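Local coordinates for putative aldolase (Bacteroides vulgatus ATCC 8482, PDB 3DXI), which is a putative aldolase of unassigned function whose N-terminal region folds as an HMGL-like TIM barrel of eight parallel strands ringed by helices, at residues T206-D209 with F214-A217; F160-S165 with K179-Y184. All coordinates share one frame; numbering follows the deposited sequence.

Contact 1: residues T206-D209 with F214-A217; sequences TAID and FIDA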
ATOM      1  N   THR A 206       2.634  12.672   4.082  1.00  9.08           N
ATOM      2  CA  THR A 206       3.335  13.184   5.259  1.00  9.19           C
ATOM      3  C   THR A 206       4.238  14.350   4.854  1.00  9.41           C
ATOM      4  O   THR A 206       4.293  15.376   5.537  1.00  8.25           O
ATOM      5  CB  THR A 206       4.186  12.069   5.928  1.00  9.24           C
ATOM      6  OG1 THR A 206       3.322  11.037   6.420  1.00 10.43           O
ATOM      7  CG2 THR A 206       4.996  12.631   7.085  1.00 11.34           C
ATOM      8  N   ALA A 207       4.930  14.187   3.730  1.00  7.69           N
ATOM      9  CA  ALA A 207       5.817  15.219   3.212  1.00  7.12           C
ATOM     10  C   ALA A 207       4.983  16.413   2.750  1.00  7.44           C
ATOM     11  O   ALA A 207       5.309  17.572   3.051  1.00  8.49           O
ATOM     12  CB  ALA A 207       6.649  14.666   2.052  1.00  7.19           C
ATOM     13  N   ILE A 208       3.902  16.130   2.031  1.00  6.36           N
ATOM     14  CA  ILE A 208       3.023  17.187   1.537  1.00  8.00           C
ATOM     15  C   ILE A 208       2.520  18.061   2.692  1.00  8.84           C
ATOM     16  O   ILE A 208       2.602  19.294   2.632  1.00  7.73           O
ATOM     17  CB  ILE A 208       1.805  16.601   0.765  1.00  7.72           C
ATOM     18  CG1 ILE A 208       2.279  15.993  -0.565  1.00  8.01           C
ATOM     19  CG2 ILE A 208       0.762  17.694   0.506  1.00  7.47           C
ATOM     20  CD1 ILE A 208       1.204  15.268  -1.371  1.00  6.32           C
ATOM     21  N   ASP A 209       2.014  17.427   3.746  1.00  9.69           N
ATOM     22  CA  ASP A 209       1.502  18.179   4.884  1.00 11.73           C
ATOM     23  C   ASP A 209       2.581  18.965   5.629  1.00 12.44           C
ATOM     24  O   ASP A 209       2.263  19.868   6.398  1.00 12.75           O
ATOM     25  CB  ASP A 209       0.742  17.259   5.843  1.00 12.74           C
ATOM     26  CG  ASP A 209      -0.557  16.734   5.238  1.00 16.02           C
ATOM     27  OD1 ASP A 209      -1.049  17.348   4.263  1.00 14.83           O
ATOM     28  OD2 ASP A 209      -1.094  15.717   5.740  1.00 17.08           O
ATOM     29  N   PHE A 214       7.815  19.162  -4.072  1.00  9.42           N
ATOM     30  CA  PHE A 214       7.639  18.224  -5.186  1.00 10.32           C
ATOM     31  C   PHE A 214       7.372  16.780  -4.752  1.00 10.24           C
ATOM     32  O   PHE A 214       7.920  16.308  -3.756  1.00  9.48           O
ATOM     33  CB  PHE A 214       8.904  18.211  -6.053  1.00  8.15           C
ATOM     34  CG  PHE A 214       8.906  19.210  -7.176  1.00  9.86           C
ATOM     35  CD1 PHE A 214       8.435  18.856  -8.439  1.00  9.54           C
ATOM     36  CD2 PHE A 214       9.428  20.488  -6.991  1.00 11.99           C
ATOM     37  CE1 PHE A 214       8.489  19.755  -9.503  1.00  9.91           C
ATOM     38  CE2 PHE A 214       9.486  21.402  -8.050  1.00 11.29           C
ATOM     39  CZ  PHE A 214       9.016  21.030  -9.308  1.00 12.49           C
ATOM     40  N   ILE A 215       6.530  16.081  -5.509  1.00  8.36           N
ATOM     41  CA  ILE A 215       6.253  14.669  -5.246  1.00  8.64           C
ATOM     42  C   ILE A 215       6.279  13.927  -6.581  1.00  8.12           C
ATOM     43  O   ILE A 215       5.687  14.380  -7.562  1.00  7.14           O
ATOM     44  CB  ILE A 215       4.871  14.426  -4.585  1.00  7.44           C
ATOM     45  CG1 ILE A 215       4.845  15.011  -3.172  1.00  8.09           C
ATOM     46  CG2 ILE A 215       4.586  12.927  -4.522  1.00  7.05           C
ATOM     47  CD1 ILE A 215       5.835  14.368  -2.221  1.00  8.27           C
ATOM     48  N   ASP A 216       6.988  12.800  -6.603  1.00  7.89           N
ATOM     49  CA  ASP A 216       7.120  11.942  -7.781  1.00  7.94           C
ATOM     50  C   ASP A 216       6.178  10.736  -7.670  1.00  8.68           C
ATOM     51  O   ASP A 216       5.966  10.194  -6.580  1.00  8.15           O
ATOM     52  CB  ASP A 216       8.552  11.395  -7.900  1.00  5.51           C
ATOM     53  CG  ASP A 216       9.548  12.412  -8.435  1.00  8.13           C
ATOM     54  OD1 ASP A 216       9.258  13.631  -8.422  1.00  9.58           O
ATOM     55  OD2 ASP A 216      10.642  11.976  -8.860  1.00  7.85           O
ATOM     56  N   ALA A 217       5.640  10.310  -8.807  1.00  8.23           N
ATOM     57  CA  ALA A 217       4.758   9.146  -8.871  1.00  8.20           C
ATOM     58  C   ALA A 217       4.660   8.722 -10.332  1.00  7.89           C
ATOM     59  O   ALA A 217       5.154   9.423 -11.210  1.00  8.77           O
ATOM     60  CB  ALA A 217       3.380   9.488  -8.318  1.00  8.81           C
TER

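Contact 2: residues F160-S165 with K179-Y184; sequences FCMVDS and KEVRKY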
ATOM      1  N   PHE A 160      15.559  19.597  -5.099  1.00 10.46           N
ATOM      2  CA  PHE A 160      16.386  18.644  -4.370  1.00 10.76           C
ATOM      3  C   PHE A 160      15.415  17.519  -4.015  1.00  9.74           C
ATOM      4  O   PHE A 160      14.632  17.643  -3.073  1.00  9.68           O
ATOM      5  CB  PHE A 160      16.953  19.254  -3.086  1.00 10.24           C
ATOM      6  CG  PHE A 160      17.837  18.309  -2.317  1.00 11.80           C
ATOM      7  CD1 PHE A 160      19.131  18.041  -2.752  1.00 10.74           C
ATOM      8  CD2 PHE A 160      17.357  17.646  -1.188  1.00 10.00           C
ATOM      9  CE1 PHE A 160      19.934  17.126  -2.081  1.00 10.91           C
ATOM     10  CE2 PHE A 160      18.156  16.727  -0.505  1.00 11.79           C
ATOM     11  CZ  PHE A 160      19.447  16.467  -0.954  1.00 10.76           C
ATOM     12  N   CYS A 161      15.465  16.427  -4.774  1.00  9.70           N
ATOM     13  CA  CYS A 161      14.562  15.294  -4.573  1.00  9.30           C
ATOM     14  C   CYS A 161      15.135  14.170  -3.706  1.00  8.10           C
ATOM     15  O   CYS A 161      16.173  13.594  -4.033  1.00  8.39           O
ATOM     16  CB  CYS A 161      14.153  14.738  -5.941  1.00 10.25           C
ATOM     17  SG  CYS A 161      12.898  13.441  -5.891  1.00 12.92           S
HETATM   18  N   MSE A 162      14.466  13.874  -2.593  1.00  8.08           N
HETATM   19  CA  MSE A 162      14.905  12.803  -1.698  1.00  9.50           C
HETATM   20  C   MSE A 162      14.338  11.485  -2.224  1.00  9.60           C
HETATM   21  O   MSE A 162      13.126  11.328  -2.333  1.00 11.12           O
HETATM   22  CB  MSE A 162      14.401  13.059  -0.272  1.00 11.43           C
HETATM   23  CG  MSE A 162      14.733  14.443   0.268  1.00 14.52           C
HETATM   24 SE   MSE A 162      14.095  14.673   2.072  1.00 22.94          SE
HETATM   25  CE  MSE A 162      12.191  14.589   1.738  1.00 16.62           C
ATOM     26  N   VAL A 163      15.216  10.539  -2.548  1.00 10.38           N
ATOM     27  CA  VAL A 163      14.783   9.255  -3.096  1.00 10.46           C
ATOM     28  C   VAL A 163      14.799   8.072  -2.125  1.00 11.51           C
ATOM     29  O   VAL A 163      15.845   7.689  -1.598  1.00 12.19           O
ATOM     30  CB  VAL A 163      15.633   8.888  -4.330  1.00  9.20           C
ATOM     31  CG1 VAL A 163      15.139   7.588  -4.952  1.00 10.49           C
ATOM     32  CG2 VAL A 163      15.575  10.022  -5.343  1.00 11.59           C
ATOM     33  N   ASP A 164      13.616   7.505  -1.906  1.00 10.66           N
ATOM     34  CA  ASP A 164      13.417   6.348  -1.036  1.00 11.00           C
ATOM     35  C   ASP A 164      13.878   5.137  -1.857  1.00 11.67           C
ATOM     36  O   ASP A 164      13.077   4.297  -2.253  1.00 11.21           O
ATOM     37  CB  ASP A 164      11.924   6.261  -0.679  1.00 10.53           C
ATOM     38  CG  ASP A 164      11.556   4.998   0.086  1.00 12.57           C
ATOM     39  OD1 ASP A 164      12.404   4.458   0.827  1.00 11.71           O
ATOM     40  OD2 ASP A 164      10.388   4.560  -0.045  1.00 12.63           O
ATOM     41  N   SER A 165      15.185   5.075  -2.104  1.00 11.58           N
ATOM     42  CA  SER A 165      15.811   4.028  -2.918  1.00 12.70           C
ATOM     43  C   SER A 165      15.434   2.581  -2.628  1.00 12.42           C
ATOM     44  O   SER A 165      15.157   1.815  -3.553  1.00 12.21           O
ATOM     45  CB  SER A 165      17.336   4.173  -2.861  1.00 12.21           C
ATOM     46  OG  SER A 165      17.765   5.347  -3.536  1.00 12.66           O
ATOM     47  N   LYS A 179      12.875  18.074   7.467  1.00 13.83           N
ATOM     48  CA  LYS A 179      13.243  19.129   8.409  1.00 15.75           C
ATOM     49  C   LYS A 179      14.754  19.366   8.379  1.00 15.66           C
ATOM     50  O   LYS A 179      15.214  20.508   8.447  1.00 16.56           O
ATOM     51  CB  LYS A 179      12.824  18.751   9.828  1.00 20.81           C
ATOM     52  CG  LYS A 179      11.323  18.636  10.036  1.00 27.07           C
ATOM     53  CD  LYS A 179      11.008  18.159  11.456  1.00 30.60           C
ATOM     54  CE  LYS A 179       9.504  17.992  11.680  1.00 32.71           C
ATOM     55  NZ  LYS A 179       9.206  17.353  13.002  1.00 33.33           N
ATOM     56  N   GLU A 180      15.525  18.287   8.275  1.00 15.02           N
ATOM     57  CA  GLU A 180      16.982  18.400   8.225  1.00 15.04           C
ATOM     58  C   GLU A 180      17.457  19.112   6.965  1.00 13.84           C
ATOM     59  O   GLU A 180      18.278  20.024   7.036  1.00 16.16           O
ATOM     60  CB  GLU A 180      17.630  17.014   8.304  1.00 16.17           C
ATOM     61  CG  GLU A 180      17.726  16.477   9.713  1.00 18.81           C
ATOM     62  CD  GLU A 180      18.597  17.350  10.585  1.00 20.74           C
ATOM     63  OE1 GLU A 180      19.817  17.403  10.338  1.00 25.92           O
ATOM     64  OE2 GLU A 180      18.065  17.995  11.508  1.00 21.96           O
ATOM     65  N   VAL A 181      16.943  18.691   5.816  1.00 11.49           N
ATOM     66  CA  VAL A 181      17.319  19.289   4.541  1.00  9.91           C
ATOM     67  C   VAL A 181      17.026  20.794   4.543  1.00 11.21           C
ATOM     68  O   VAL A 181      17.828  21.588   4.052  1.00 11.98           O
ATOM     69  CB  VAL A 181      16.581  18.574   3.362  1.00  8.76           C
ATOM     70  CG1 VAL A 181      16.769  19.331   2.058  1.00  8.01           C
ATOM     71  CG2 VAL A 181      17.138  17.148   3.202  1.00 10.06           C
ATOM     72  N   ARG A 182      15.892  21.182   5.118  1.00  9.65           N
ATOM     73  CA  ARG A 182      15.515  22.590   5.185  1.00 10.95           C
ATOM     74  C   ARG A 182      16.514  23.421   5.998  1.00 11.29           C
ATOM     75  O   ARG A 182      16.571  24.640   5.844  1.00 10.64           O
ATOM     76  CB  ARG A 182      14.119  22.740   5.797  1.00 10.84           C
ATOM     77  CG  ARG A 182      12.990  22.075   5.010  1.00 13.20           C
ATOM     78  CD  ARG A 182      12.770  22.739   3.670  1.00 14.23           C
ATOM     79  NE  ARG A 182      11.445  22.428   3.140  1.00 15.61           N
ATOM     80  CZ  ARG A 182      11.029  22.773   1.926  1.00 15.25           C
ATOM     81  NH1 ARG A 182      11.838  23.438   1.109  1.00 13.84           N
ATOM     82  NH2 ARG A 182       9.804  22.456   1.530  1.00 14.09           N
ATOM     83  N   LYS A 183      17.289  22.771   6.863  1.00 12.11           N
ATOM     84  CA  LYS A 183      18.285  23.480   7.674  1.00 13.57           C
ATOM     85  C   LYS A 183      19.562  23.741   6.888  1.00 14.31           C
ATOM     86  O   LYS A 183      20.334  24.639   7.229  1.00 15.72           O
ATOM     87  CB  LYS A 183      18.690  22.664   8.906  1.00 14.75           C
ATOM     88  CG  LYS A 183      17.632  22.456   9.965  1.00 16.77           C
ATOM     89  CD  LYS A 183      18.229  21.628  11.101  1.00 18.94           C
ATOM     90  CE  LYS A 183      17.214  21.338  12.185  1.00 22.14           C
ATOM     91  NZ  LYS A 183      17.793  20.451  13.230  1.00 21.62           N
ATOM     92  N   TYR A 184      19.785  22.958   5.838  1.00 13.53           N
ATOM     93  CA  TYR A 184      21.010  23.079   5.065  1.00 14.63           C
ATOM     94  C   TYR A 184      20.903  23.638   3.653  1.00 14.59           C
ATOM     95  O   TYR A 184      21.914  24.034   3.066  1.00 15.08           O
ATOM     96  CB  TYR A 184      21.714  21.725   5.057  1.00 15.95           C
ATOM     97  CG  TYR A 184      22.113  21.284   6.449  1.00 18.36           C
ATOM     98  CD1 TYR A 184      23.220  21.842   7.084  1.00 20.42           C
ATOM     99  CD2 TYR A 184      21.344  20.364   7.158  1.00 19.00           C
ATOM    100  CE1 TYR A 184      23.555  21.499   8.391  1.00 22.54           C
ATOM    101  CE2 TYR A 184      21.665  20.012   8.472  1.00 21.02           C
ATOM    102  CZ  TYR A 184      22.772  20.586   9.082  1.00 23.54           C
ATOM    103  OH  TYR A 184      23.086  20.265  10.387  1.00 23.49           O
TER

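Contact 1: residues T206-D209 with F214-A217
I208 and I215 make the closest apolar contact between helix 200-209 and strand 214-217, with A207 beside them. Their CG1 atoms meet at 3.8 Å. The two side chains cross at about a right angle, so each touches the other over a short length. In I208 the branch that does the touching is CG1-CD1. It stands beside the backbone N (chi1 -70°), which places CG1 toward I215. The extended chi2 (175°) then runs CD1 of I208 on past the CG1 of I215, at 4.1 Å. I215 points toward the helix from its CA. Its own chain is bent at chi2 (-63°), and this brings CD1 over both helix residues. The CD1 of I215 lies 4.2 Å from the CG1 of I208. It is 4.4 Å from the CB of A207, a looser contact. The strand isoleucine thus meets I208 with CG1 and borders I208 and A207 together with CD1.

Other apolar groups complete the layer: L234 of helix 231-241 and L3 near the N-terminal end of the chain each touch both isoleucines, and V174 of helix 171-184 packs on A207. Among the polar side chains, D216 makes a salt bridge to R105 and a hydrogen bond to H192, while D209 OD1 on the helix is bonded to H242.

Only 95 Å² is buried here, and the CA atoms of I208 and I215 stay 7.9 Å apart. The arrangement is the helix-on-strand packing of a beta-alpha-beta unit, strand 189-192, helix 200-209 and strand 214-217. It lies at the closing seam of a TIM barrel, where backbone bonds from I215 to K4 and L6 join the last strand to the first.

Contact 2: residues F160-S165 with K179-Y184
The beta-alpha-beta unit made of strand 159-163, helix 171-184 and strand 189-192 is one of the repeating pieces of the TIM barrel, and here its first strand packs against its helix. V181 is the helix residue that makes the contact. It points toward the strand and places its two methyl groups on F160 and M162, two apart on the strand and so on the same side of it.

CG1 of V181 lies 3.7 Å from CD2 of F160 and meets the ring obliquely. The same methyl is also near CE2 of the ring. The second methyl, CG2, is 3.9 Å from CE2 of F160. The CB of F160 already points toward the helix, and chi1 (-179°, CG anti to the backbone N) then sets the ring alongside V181.

M162, a selenomethionine in this model, approaches with its SE atom, 4.1 Å from CG2 of V181. Its chain is extended at chi2 and bent at chi3 (-66°). It runs past the valine in the opposite direction. CG2 touches both the selenium and the phenyl ring, from directions roughly at right angles.

W140 meets the F160 ring with planes at about 50°, and V189 of the next strand touches V181. On the outer part of the helix, K183 NZ forms a salt bridge with E180 OE2 at 3.0 Å, and R182 pairs with D213.

All three touching residues are buried and apolar. The contact between the two segments thus rests on van der Waals packing, and the salt bridges of E180, K183 and R182 lie away from it.

How the contacts relate
From the N terminus, the chain reaches contact 2 first. Strand 159-163 runs into a loop and helix 171-184, which folds back on the strand and closes the first loop. Strand 189-192 follows, then helix 200-209. Contact 1 closes the second, shorter loop, where a short connection after that helix leads into strand 214-217. The two loops are in series and neither nest nor cross. Strand 189-192 ends one beta-alpha-beta unit and begins the next, so it links them. The contact centres are 12 Å apart. The contacts themselves touch where D216 OD2 lies 4.0 Å from C161 SG, in plain packing. Together they tie two outer helices to the sixth and eighth strands of the barrel.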